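Local coordinates for putative sortase (Streptococcus pneumoniae, PDB 2W1K), which probably catalyses the sortase transpeptidation that covalently joins pilin subunits during assembly of the pneumococcal pilus fibre, at residues 31-35 against 93-99; 38-42 against 158-162; 60-66 against 77-81; 167-173 against 185-191. All coordinates share one frame; numbering follows the deposited sequence.

Interaction 1: residues 31-35 against 93-99; sequences YNQRL and HVDGTPL
A polar and apolar docking contact fastens the C-terminal end of helix 18-34 to the loop that follows strand 91-93 in the sortase domain. With CG anti to the backbone N (chi1 176°), the Y31 ring extends toward the loop and delivers OH to the turn. There OH donates to D95 OD1 at 2.6 Å, meeting the carboxylate from above its plane, and accepts G96 N at 3.1 Å, so the phenol oxygen is held in both its roles. Along the ring, CD1 rests on L99 CD1 at 3.7 Å, the two side chains crossing at about a right angle, while T97 O lies at the ring edge. N32 suits its place because a primary amide can both accept and donate: OD1 takes L99 N at 2.8 Å and ND2 gives to L99 O at 3.1 Å, a nearly straight bond (170°) close to the amide plane. Both bonds go to the backbone of one residue, which fixes the flip of the amide. L35 completes the apolar part, laying CD1 against P98 CD at 3.8 Å and CD2 against G96 CA at 3.7 Å. G96 sits in the type II turn V94-T97 with positive phi (101°), where a CB would press on the carbonyl O of D95. The loop itself is pinned by T97 OG1, which donates to V94 O. Around the contact, Y54 lies nearly parallel to the Y31 ring and hydrogen-bonds H93 ND1, while S108 of strand 106-111 bonds P98 O and L80 of strand 74-80 packs on L99.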
# COMPACT_ATOMS: atom_id res chain seq x y z
N TYR A 31 -2.28 -7.18 14.04
CA TYR A 31 -1.08 -7.42 13.29
C TYR A 31 -0.02 -6.33 13.60
O TYR A 31 1.20 -6.64 13.73
CB TYR A 31 -1.42 -7.34 11.83
CG TYR A 31 -0.20 -7.49 10.88
CD1 TYR A 31 0.53 -6.36 10.47
CD2 TYR A 31 0.14 -8.74 10.31
CE1 TYR A 31 1.58 -6.48 9.59
CE2 TYR A 31 1.22 -8.88 9.43
CZ TYR A 31 1.94 -7.75 9.06
OH TYR A 31 3.03 -7.79 8.15
N ASN A 32 -0.44 -5.04 13.65
CA ASN A 32 0.58 -4.02 13.91
C ASN A 32 1.25 -4.24 15.29
O ASN A 32 2.42 -3.97 15.44
CB ASN A 32 0.01 -2.57 13.73
CG ASN A 32 -0.18 -2.20 12.25
OD1 ASN A 32 0.08 -3.04 11.39
ND2 ASN A 32 -0.60 -0.94 11.93
N GLN A 33 0.48 -4.75 16.28
CA GLN A 33 0.92 -4.90 17.66
C GLN A 33 1.96 -5.98 17.70
O GLN A 33 2.92 -5.81 18.41
CB GLN A 33 -0.21 -5.28 18.64
CG GLN A 33 -1.36 -4.18 18.81
CD GLN A 33 -1.07 -3.00 19.81
OE1 GLN A 33 -0.81 -1.81 19.37
NE2 GLN A 33 -1.12 -3.31 21.17
N ARG A 34 1.82 -7.06 16.89
CA ARG A 34 2.84 -8.14 16.92
C ARG A 34 4.18 -7.80 16.32
O ARG A 34 5.17 -8.54 16.58
CB ARG A 34 2.38 -9.41 16.21
CG ARG A 34 1.07 -9.92 16.62
CD ARG A 34 0.69 -11.26 16.05
NE ARG A 34 0.51 -11.33 14.59
CZ ARG A 34 -0.64 -11.12 13.97
NH1 ARG A 34 -1.71 -10.75 14.70
NH2 ARG A 34 -0.74 -11.28 12.67
N LEU A 35 4.26 -6.76 15.48
CA LEU A 35 5.56 -6.37 14.89
C LEU A 35 6.69 -5.96 15.85
O LEU A 35 7.88 -6.12 15.51
CB LEU A 35 5.37 -5.16 14.00
CG LEU A 35 4.48 -5.34 12.79
CD1 LEU A 35 4.37 -3.95 12.11
CD2 LEU A 35 5.09 -6.41 11.88
N HIS A 93 1.28 -5.28 0.17
CA HIS A 93 1.85 -4.76 1.39
C HIS A 93 3.06 -5.63 1.76
O HIS A 93 3.04 -6.86 1.55
CB HIS A 93 0.79 -4.76 2.49
CG HIS A 93 1.37 -4.54 3.84
ND1 HIS A 93 1.81 -5.58 4.64
CD2 HIS A 93 1.63 -3.38 4.53
CE1 HIS A 93 2.33 -5.09 5.74
NE2 HIS A 93 2.24 -3.77 5.71
N VAL A 94 4.13 -4.99 2.24
CA VAL A 94 5.39 -5.64 2.68
C VAL A 94 5.33 -6.11 4.14
O VAL A 94 5.28 -5.32 5.07
CB VAL A 94 6.59 -4.70 2.40
CG1 VAL A 94 7.94 -5.33 2.88
CG2 VAL A 94 6.66 -4.50 0.79
N ASP A 95 5.26 -7.42 4.31
CA ASP A 95 5.24 -8.02 5.64
C ASP A 95 6.39 -7.48 6.49
O ASP A 95 7.56 -7.42 6.02
CB ASP A 95 5.33 -9.52 5.51
CG ASP A 95 5.19 -10.25 6.90
OD1 ASP A 95 4.19 -10.08 7.62
OD2 ASP A 95 6.12 -10.97 7.30
N GLY A 96 6.08 -7.15 7.74
CA GLY A 96 7.05 -6.78 8.71
C GLY A 96 6.99 -5.22 8.77
O GLY A 96 7.70 -4.58 9.55
N THR A 97 6.20 -4.61 7.90
CA THR A 97 5.87 -3.15 8.08
C THR A 97 4.38 -3.07 8.48
O THR A 97 3.56 -3.93 8.10
CB THR A 97 6.14 -2.29 6.84
OG1 THR A 97 5.17 -2.59 5.82
CG2 THR A 97 7.63 -2.59 6.35
N PRO A 98 4.02 -2.04 9.26
CA PRO A 98 2.65 -1.93 9.67
C PRO A 98 1.67 -1.83 8.50
O PRO A 98 1.96 -1.29 7.40
CB PRO A 98 2.65 -0.67 10.61
CG PRO A 98 3.84 0.20 10.01
CD PRO A 98 4.88 -0.94 9.77
N LEU A 99 0.49 -2.31 8.74
CA LEU A 99 -0.65 -1.97 7.84
C LEU A 99 -0.99 -0.46 8.01
O LEU A 99 -0.71 0.17 9.07
CB LEU A 99 -1.88 -2.87 8.18
CG LEU A 99 -1.50 -4.35 7.98
CD1 LEU A 99 -2.56 -5.32 8.68
CD2 LEU A 99 -1.49 -4.75 6.45

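Interaction 2: residues 38-42 against 158-162; sequences QNRIV and WEKLE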
# COMPACT_ATOMS: atom_id res chain seq x y z
N GLN A 38 8.58 -9.27 15.64
CA GLN A 38 9.36 -9.54 14.38
C GLN A 38 10.66 -8.72 14.21
O GLN A 38 10.98 -7.86 15.07
CB GLN A 38 8.50 -9.33 13.12
CG GLN A 38 7.52 -10.49 12.81
CD GLN A 38 6.75 -10.25 11.48
OE1 GLN A 38 5.51 -10.23 11.45
NE2 GLN A 38 7.50 -10.02 10.38
N ASN A 39 11.41 -8.97 13.12
CA ASN A 39 12.60 -8.14 12.84
C ASN A 39 13.00 -7.75 11.39
O ASN A 39 12.76 -6.61 10.93
CB ASN A 39 13.83 -8.55 13.67
CG ASN A 39 14.22 -7.45 14.67
OD1 ASN A 39 14.46 -6.30 14.26
ND2 ASN A 39 14.24 -7.79 15.97
N ARG A 40 13.60 -8.70 10.68
CA ARG A 40 13.93 -8.51 9.28
C ARG A 40 12.67 -8.37 8.37
O ARG A 40 11.72 -9.20 8.33
CB ARG A 40 14.92 -9.59 8.79
CG ARG A 40 16.39 -9.34 9.25
CD ARG A 40 17.41 -10.23 8.50
NE ARG A 40 17.53 -9.79 7.12
CZ ARG A 40 17.02 -10.43 6.06
NH1 ARG A 40 17.17 -9.90 4.85
NH2 ARG A 40 16.38 -11.59 6.20
N ILE A 41 12.64 -7.22 7.72
CA ILE A 41 11.74 -6.99 6.64
C ILE A 41 12.41 -7.73 5.48
O ILE A 41 13.58 -7.68 5.39
CB ILE A 41 11.65 -5.47 6.43
CG1 ILE A 41 10.83 -4.90 7.58
CG2 ILE A 41 11.13 -5.17 5.02
CD1 ILE A 41 11.11 -3.53 7.93
N VAL A 42 11.71 -8.42 4.60
CA VAL A 42 12.39 -9.12 3.49
C VAL A 42 12.30 -8.22 2.26
O VAL A 42 11.29 -7.53 2.08
CB VAL A 42 11.77 -10.55 3.27
CG1 VAL A 42 12.06 -11.11 1.93
CG2 VAL A 42 12.23 -11.49 4.38
N TRP A 158 17.29 -3.31 4.32
CA TRP A 158 15.95 -3.47 4.88
C TRP A 158 15.66 -2.54 6.06
O TRP A 158 14.51 -2.10 6.21
CB TRP A 158 15.70 -4.95 5.21
CG TRP A 158 16.49 -5.46 6.38
CD1 TRP A 158 17.66 -6.21 6.34
CD2 TRP A 158 16.19 -5.26 7.79
NE1 TRP A 158 18.09 -6.49 7.64
CE2 TRP A 158 17.21 -5.92 8.54
CE3 TRP A 158 15.17 -4.59 8.47
CZ2 TRP A 158 17.23 -5.92 9.94
CZ3 TRP A 158 15.20 -4.55 9.83
CH2 TRP A 158 16.21 -5.24 10.57
N GLU A 159 16.67 -2.19 6.87
CA GLU A 159 16.47 -1.21 7.91
C GLU A 159 15.94 0.13 7.38
O GLU A 159 15.25 0.86 8.08
CB GLU A 159 17.73 -1.00 8.74
CG GLU A 159 18.34 -2.28 9.33
CD GLU A 159 19.43 -2.97 8.43
OE1 GLU A 159 19.59 -2.63 7.20
OE2 GLU A 159 20.15 -3.87 9.01
N LYS A 160 16.26 0.47 6.15
CA LYS A 160 15.83 1.73 5.63
C LYS A 160 14.38 1.76 5.26
O LYS A 160 13.88 2.75 4.71
CB LYS A 160 16.58 2.04 4.37
CG LYS A 160 18.04 2.12 4.59
CD LYS A 160 18.65 3.32 3.94
CE LYS A 160 20.19 3.21 3.97
NZ LYS A 160 20.85 3.77 2.70
N LEU A 161 13.68 0.66 5.51
CA LEU A 161 12.21 0.56 5.33
C LEU A 161 11.46 0.87 6.63
O LEU A 161 10.25 1.03 6.61
CB LEU A 161 11.81 -0.84 4.82
CG LEU A 161 12.30 -1.26 3.39
CD1 LEU A 161 11.78 -2.61 2.92
CD2 LEU A 161 12.02 -0.19 2.38
N GLU A 162 12.17 0.92 7.76
CA GLU A 162 11.49 1.13 9.01
C GLU A 162 11.23 2.59 9.26
O GLU A 162 11.84 3.41 8.69
CB GLU A 162 12.38 0.67 10.15
CG GLU A 162 12.85 -0.65 9.89
CD GLU A 162 13.45 -1.26 11.10
OE1 GLU A 162 14.57 -0.86 11.51
OE2 GLU A 162 12.74 -2.16 11.63
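The carbonyl O of W158 accepts L161 N at 3.0 Å, closing a 3-10 turn from which W158 and L161 both present their side chains to I41. The indole of W158 takes the crowded position between its backbone N and carbonyl carbon (chi1 71°) and lies flat against the backbone of 39-41. R40 CA sits over the six-membered ring, 4.0 Å from its centroid and only 1° off the normal, a CH-pi contact. R40 CG joins it on that face, and E159 CG covers part of the opposite one. The guanidinium stands almost perpendicular to the indole (86°), so it does not stack on it. R40 NE approaches W158 NE1 to 3.4 Å, but both are donors and no bond results. Residues 38-42 lead into the Asp-Pro-aromatic sequence that in pilin-type (class C) sortases belongs to the lid over the active site; the contact lies just before that segment and packs its approach against the 3-10 turn. I41, branched and apolar, fills the inner side: CG2 presses on L161 CD1 at 3.4 Å, tighter than usual, and CD1 meets the aliphatic CG of E162 at 3.9 Å. Beyond it, I41 also touches V94 and T97.

Interaction 3: residues 60-66 against 77-81; sequences PDAVYGY and PVYLG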
# COMPACT_ATOMS: atom_id res chain seq x y z
N PRO A 60 -6.04 -15.76 2.48
CA PRO A 60 -4.71 -15.16 2.31
C PRO A 60 -4.58 -14.27 1.04
O PRO A 60 -3.75 -13.32 1.05
CB PRO A 60 -3.80 -16.38 2.24
CG PRO A 60 -4.65 -17.50 2.98
CD PRO A 60 -6.00 -17.24 2.47
N ASP A 61 -5.37 -14.52 0.00
CA ASP A 61 -5.37 -13.70 -1.21
C ASP A 61 -6.53 -12.67 -1.36
O ASP A 61 -6.72 -12.18 -2.46
CB ASP A 61 -5.35 -14.56 -2.44
CG ASP A 61 -4.14 -15.48 -2.48
OD1 ASP A 61 -3.02 -15.12 -1.97
OD2 ASP A 61 -4.30 -16.60 -3.00
N ALA A 62 -7.26 -12.29 -0.28
CA ALA A 62 -8.29 -11.32 -0.46
C ALA A 62 -7.65 -9.93 -0.69
O ALA A 62 -6.56 -9.63 -0.20
CB ALA A 62 -9.22 -11.28 0.78
N VAL A 63 -8.34 -9.10 -1.46
CA VAL A 63 -7.94 -7.74 -1.57
C VAL A 63 -8.11 -7.02 -0.19
O VAL A 63 -9.22 -7.00 0.42
CB VAL A 63 -8.78 -7.06 -2.62
CG1 VAL A 63 -8.45 -5.60 -2.65
CG2 VAL A 63 -8.52 -7.78 -4.01
N TYR A 64 -7.00 -6.47 0.32
CA TYR A 64 -7.09 -5.83 1.57
C TYR A 64 -7.57 -4.31 1.47
O TYR A 64 -8.23 -3.79 2.41
CB TYR A 64 -5.70 -5.89 2.21
CG TYR A 64 -5.62 -5.12 3.56
CD1 TYR A 64 -6.31 -5.57 4.68
CD2 TYR A 64 -4.83 -3.96 3.68
CE1 TYR A 64 -6.24 -4.88 5.90
CE2 TYR A 64 -4.78 -3.25 4.90
CZ TYR A 64 -5.45 -3.76 5.99
OH TYR A 64 -5.35 -3.12 7.19
N GLY A 65 -7.16 -3.62 0.41
CA GLY A 65 -7.48 -2.18 0.19
C GLY A 65 -7.36 -1.84 -1.28
O GLY A 65 -6.93 -2.69 -2.09
N TYR A 66 -7.77 -0.62 -1.65
CA TYR A 66 -7.48 -0.10 -2.98
C TYR A 66 -6.66 1.15 -2.91
O TYR A 66 -6.91 2.02 -2.05
CB TYR A 66 -8.76 0.20 -3.81
CG TYR A 66 -9.08 -0.96 -4.66
CD1 TYR A 66 -9.73 -2.03 -4.08
CD2 TYR A 66 -8.80 -1.00 -6.02
CE1 TYR A 66 -10.08 -3.12 -4.78
CE2 TYR A 66 -9.14 -2.17 -6.78
CZ TYR A 66 -9.77 -3.17 -6.10
OH TYR A 66 -10.18 -4.34 -6.63
N PRO A 77 -5.82 -2.85 -6.75
CA PRO A 77 -5.93 -3.57 -5.48
C PRO A 77 -4.64 -3.69 -4.72
O PRO A 77 -3.53 -3.80 -5.28
CB PRO A 77 -6.39 -4.96 -5.91
CG PRO A 77 -5.86 -5.05 -7.33
CD PRO A 77 -6.04 -3.75 -7.91
N VAL A 78 -4.75 -3.68 -3.40
CA VAL A 78 -3.57 -4.00 -2.61
C VAL A 78 -3.77 -5.37 -1.91
O VAL A 78 -4.81 -5.60 -1.14
CB VAL A 78 -3.29 -2.88 -1.54
CG1 VAL A 78 -2.04 -3.21 -0.68
CG2 VAL A 78 -3.18 -1.47 -2.23
N TYR A 79 -2.78 -6.25 -2.11
CA TYR A 79 -2.78 -7.56 -1.42
C TYR A 79 -1.84 -7.59 -0.22
O TYR A 79 -1.03 -6.72 -0.01
CB TYR A 79 -2.43 -8.71 -2.39
CG TYR A 79 -3.46 -8.89 -3.51
CD1 TYR A 79 -4.60 -9.63 -3.35
CD2 TYR A 79 -3.28 -8.22 -4.70
CE1 TYR A 79 -5.55 -9.72 -4.35
CE2 TYR A 79 -4.19 -8.31 -5.68
CZ TYR A 79 -5.31 -9.05 -5.51
OH TYR A 79 -6.15 -9.14 -6.59
N LEU A 80 -1.98 -8.61 0.59
CA LEU A 80 -1.09 -8.76 1.77
C LEU A 80 0.06 -9.75 1.52
O LEU A 80 -0.17 -11.01 1.41
CB LEU A 80 -1.92 -9.27 2.96
CG LEU A 80 -3.08 -8.32 3.37
CD1 LEU A 80 -3.79 -8.96 4.60
CD2 LEU A 80 -2.52 -6.90 3.70
N GLY A 81 1.29 -9.25 1.64
CA GLY A 81 2.46 -10.09 1.36
C GLY A 81 2.97 -10.05 -0.08
O GLY A 81 2.24 -10.28 -1.01
O HOH W 1 -4.01 -10.64 0.13
O HOH W 2 -1.55 -13.24 2.65
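The Y66 ring carries P77 on one face: P77 CA lies over its centre, 3.8 Å from the centroid and 14° off the normal, in a CH-pi contact, and the pyrrolidine CD packs on Y66 CE2 at 3.7 Å. H9 meets Y66 edge-to-face from elsewhere in the chain, so this aromatic sits between the hairpin and the N-terminal helix 5-15. The Y79 ring is approached differently. D61 O comes to its edge, 3.3 Å from CE1, and V63 CG2 touches the same CE1 obliquely at 3.6 Å, while the ring of H86 lies nearly parallel to that of Y79. A chi1 of 176° swings the Y64 ring away from its own N to lean obliquely on L80 CD2, and its hydroxyl bonds S28.

Behind these side chains runs an antiparallel hairpin, strands 65-69 and 74-80, broken by a classic beta bulge: Y64 and G65 both face V78. V78 O accepts Y64 N at 2.8 Å, and G65 N weakly at 3.4 Å, while V78 N returns a bond of 2.7 Å to G65 O. P77 faces Y66 as a non-hydrogen-bonded pair, where its missing N-H costs nothing across this strand pair. Past the bulge the chains separate and two waters take over; one is held by P60 O, A62 O and L80 N, the other by P60 O and L80 O. The chemistry thus changes along the contact, from direct backbone bonds sheltered by apolar and aromatic side chains to water-mediated links, consistent with the main chain of 60-62 lying outside strand geometry while P60 O and A62 O find water partners.

Interaction 4: residues 167-173 against 185-191; sequences KNIMTLI and LLVNFER
Strands 168-173 and 185-191 run antiparallel, their axes 4.6 Å apart and 158° between directions, with M170-F189 and L172-V187 as hydrogen-bonded pairs. On one face, T171 and N188 point the same way side by side, and T171 OG1 donates to N188 OD1 at 2.7 Å. R107 bonds both of these oxygens, and N188 ND2 is taken up by D149 and E151, so a buried polar group is fully engaged. Further along this face, I173 CD1 lies beside L186 CD1 at 3.7 Å. The other face is apolar: L172 CD2 touches F189 CE1 at 3.5 Å, and L134 packs behind both residues. In sequence, T171-I173 begin the TLXTC signature of sortases, whose final cysteine is the family's nucleophile; this hairpin therefore carries the strand leading to the active site. At the open end of the pairing the side chains become charged. K167, bent at its last torsion (chi4 -67°), brings NZ to E190 OE2 at 3.0 Å on the syn side, a salt bridge. R191 NE bonds N168 OD1 weakly at 2.9 Å, whereas N168 ND2 donates to G103 O and L101 O. R191 NH2 bonds Y145 OH, and NH1 salt-bridges a MES sulfonate, probably from the crystallisation liquor.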
# COMPACT_ATOMS: atom_id res chain seq x y z
N LYS A 167 5.93 10.58 12.28
CA LYS A 167 4.94 10.75 11.24
C LYS A 167 4.19 9.47 10.90
O LYS A 167 4.64 8.38 11.17
CB LYS A 167 5.63 11.30 9.93
CG LYS A 167 6.14 12.76 10.12
CD LYS A 167 6.66 13.32 8.82
CE LYS A 167 7.15 14.79 8.93
NZ LYS A 167 6.01 15.79 9.23
N ASN A 168 3.09 9.64 10.19
CA ASN A 168 2.32 8.55 9.68
C ASN A 168 2.58 8.53 8.16
O ASN A 168 2.19 9.48 7.46
CB ASN A 168 0.84 8.72 10.03
CG ASN A 168 0.00 7.51 9.65
OD1 ASN A 168 -0.35 7.31 8.48
ND2 ASN A 168 -0.35 6.69 10.65
N ILE A 169 3.17 7.44 7.67
CA ILE A 169 3.74 7.41 6.34
C ILE A 169 3.28 6.21 5.57
O ILE A 169 3.06 5.16 6.17
CB ILE A 169 5.27 7.34 6.45
CG1 ILE A 169 5.81 8.51 7.31
CG2 ILE A 169 5.93 7.33 5.06
CD1 ILE A 169 5.74 9.98 6.69
N MET A 170 3.09 6.37 4.28
CA MET A 170 2.96 5.23 3.39
C MET A 170 4.14 5.31 2.42
O MET A 170 4.34 6.42 1.81
CB MET A 170 1.68 5.29 2.56
CG MET A 170 1.51 4.06 1.64
SD MET A 170 -0.12 4.02 0.90
CE MET A 170 -0.98 3.13 2.21
N THR A 171 4.94 4.24 2.36
CA THR A 171 6.14 4.28 1.47
C THR A 171 5.89 3.31 0.32
O THR A 171 5.46 2.15 0.54
CB THR A 171 7.45 3.91 2.19
OG1 THR A 171 7.70 4.87 3.23
CG2 THR A 171 8.69 3.78 1.20
N LEU A 172 6.01 3.82 -0.92
CA LEU A 172 5.91 3.00 -2.15
C LEU A 172 7.31 2.49 -2.54
O LEU A 172 8.28 3.27 -2.59
CB LEU A 172 5.32 3.83 -3.28
CG LEU A 172 3.79 3.94 -3.31
CD1 LEU A 172 2.91 3.64 -2.09
CD2 LEU A 172 3.15 4.93 -4.24
N ILE A 173 7.44 1.19 -2.84
CA ILE A 173 8.75 0.68 -3.24
C ILE A 173 8.65 -0.06 -4.57
O ILE A 173 7.72 -0.83 -4.78
CB ILE A 173 9.35 -0.32 -2.17
CG1 ILE A 173 10.79 -0.71 -2.61
CG2 ILE A 173 8.38 -1.53 -1.95
CD1 ILE A 173 11.61 -1.44 -1.49
N LEU A 185 13.73 2.08 -5.56
CA LEU A 185 13.15 3.42 -5.38
C LEU A 185 12.06 3.50 -4.26
O LEU A 185 11.03 2.79 -4.26
CB LEU A 185 12.64 3.96 -6.72
CG LEU A 185 11.88 5.32 -6.69
CD1 LEU A 185 12.72 6.43 -6.10
CD2 LEU A 185 11.41 5.71 -8.07
N LEU A 186 12.26 4.39 -3.32
CA LEU A 186 11.23 4.63 -2.29
C LEU A 186 10.61 5.99 -2.48
O LEU A 186 11.31 6.96 -2.46
CB LEU A 186 11.86 4.64 -0.91
CG LEU A 186 12.13 3.36 -0.10
CD1 LEU A 186 12.48 2.11 -0.87
CD2 LEU A 186 13.05 3.58 1.14
N VAL A 187 9.29 6.06 -2.52
CA VAL A 187 8.58 7.30 -2.54
C VAL A 187 7.70 7.36 -1.25
O VAL A 187 6.83 6.52 -1.04
CB VAL A 187 7.68 7.38 -3.85
CG1 VAL A 187 7.07 8.74 -3.94
CG2 VAL A 187 8.52 7.07 -5.18
N ASN A 188 7.98 8.33 -0.37
CA ASN A 188 7.29 8.52 0.91
C ASN A 188 6.14 9.48 0.80
O ASN A 188 6.26 10.55 0.14
CB ASN A 188 8.28 8.92 2.01
CG ASN A 188 9.47 7.95 2.03
OD1 ASN A 188 9.27 6.76 2.10
ND2 ASN A 188 10.68 8.46 1.79
N PHE A 189 5.04 9.11 1.44
CA PHE A 189 3.87 9.94 1.43
C PHE A 189 3.43 10.18 2.89
O PHE A 189 3.46 9.23 3.67
CB PHE A 189 2.73 9.16 0.78
CG PHE A 189 2.83 9.06 -0.73
CD1 PHE A 189 3.69 8.11 -1.33
CD2 PHE A 189 2.05 9.89 -1.55
CE1 PHE A 189 3.78 8.01 -2.76
CE2 PHE A 189 2.11 9.77 -2.96
CZ PHE A 189 2.97 8.83 -3.54
N GLU A 190 2.97 11.39 3.26
CA GLU A 190 2.51 11.63 4.62
C GLU A 190 0.96 11.69 4.59
O GLU A 190 0.35 12.21 3.64
CB GLU A 190 3.09 12.94 5.24
CG GLU A 190 2.81 12.97 6.76
CD GLU A 190 3.50 14.17 7.53
OE1 GLU A 190 4.04 15.03 6.85
OE2 GLU A 190 3.47 14.22 8.80
N ARG A 191 0.36 11.15 5.63
CA ARG A 191 -1.05 11.11 5.73
C ARG A 191 -1.58 12.47 5.98
O ARG A 191 -1.07 13.19 6.88
CB ARG A 191 -1.47 10.25 6.89
CG ARG A 191 -3.03 10.25 7.04
CD ARG A 191 -3.41 9.21 8.23
NE ARG A 191 -3.11 7.82 7.87
CZ ARG A 191 -3.94 6.78 8.15
NH1 ARG A 191 -5.07 6.95 8.91
NH2 ARG A 191 -3.66 5.59 7.70
O HOH W 3 1.99 12.50 10.20

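Interactions 3 and 4 are buried hairpin pairings in the same sheet, on opposite sides of the chain's centre, and rest on backbone bonds; interactions 1 and 2 attach more peripheral elements by side chains. Interaction 1 joins interaction 3 directly, since H93 N lies 2.7 Å from Y79 O and L99 packs on L80 and Y64. Interaction 2 is the most exposed and has no hydrogen bond across it, relying on indole and aliphatic packing, yet I41 touches V94 and G96 in the V94-T97 turn of interaction 1, and L161 reaches I173 and L186 of interaction 4. Charged pairing appears only in interaction 4, at its solvent-facing end, whereas interaction 1 depends on neutral amide and phenol bonds plus one carboxylate.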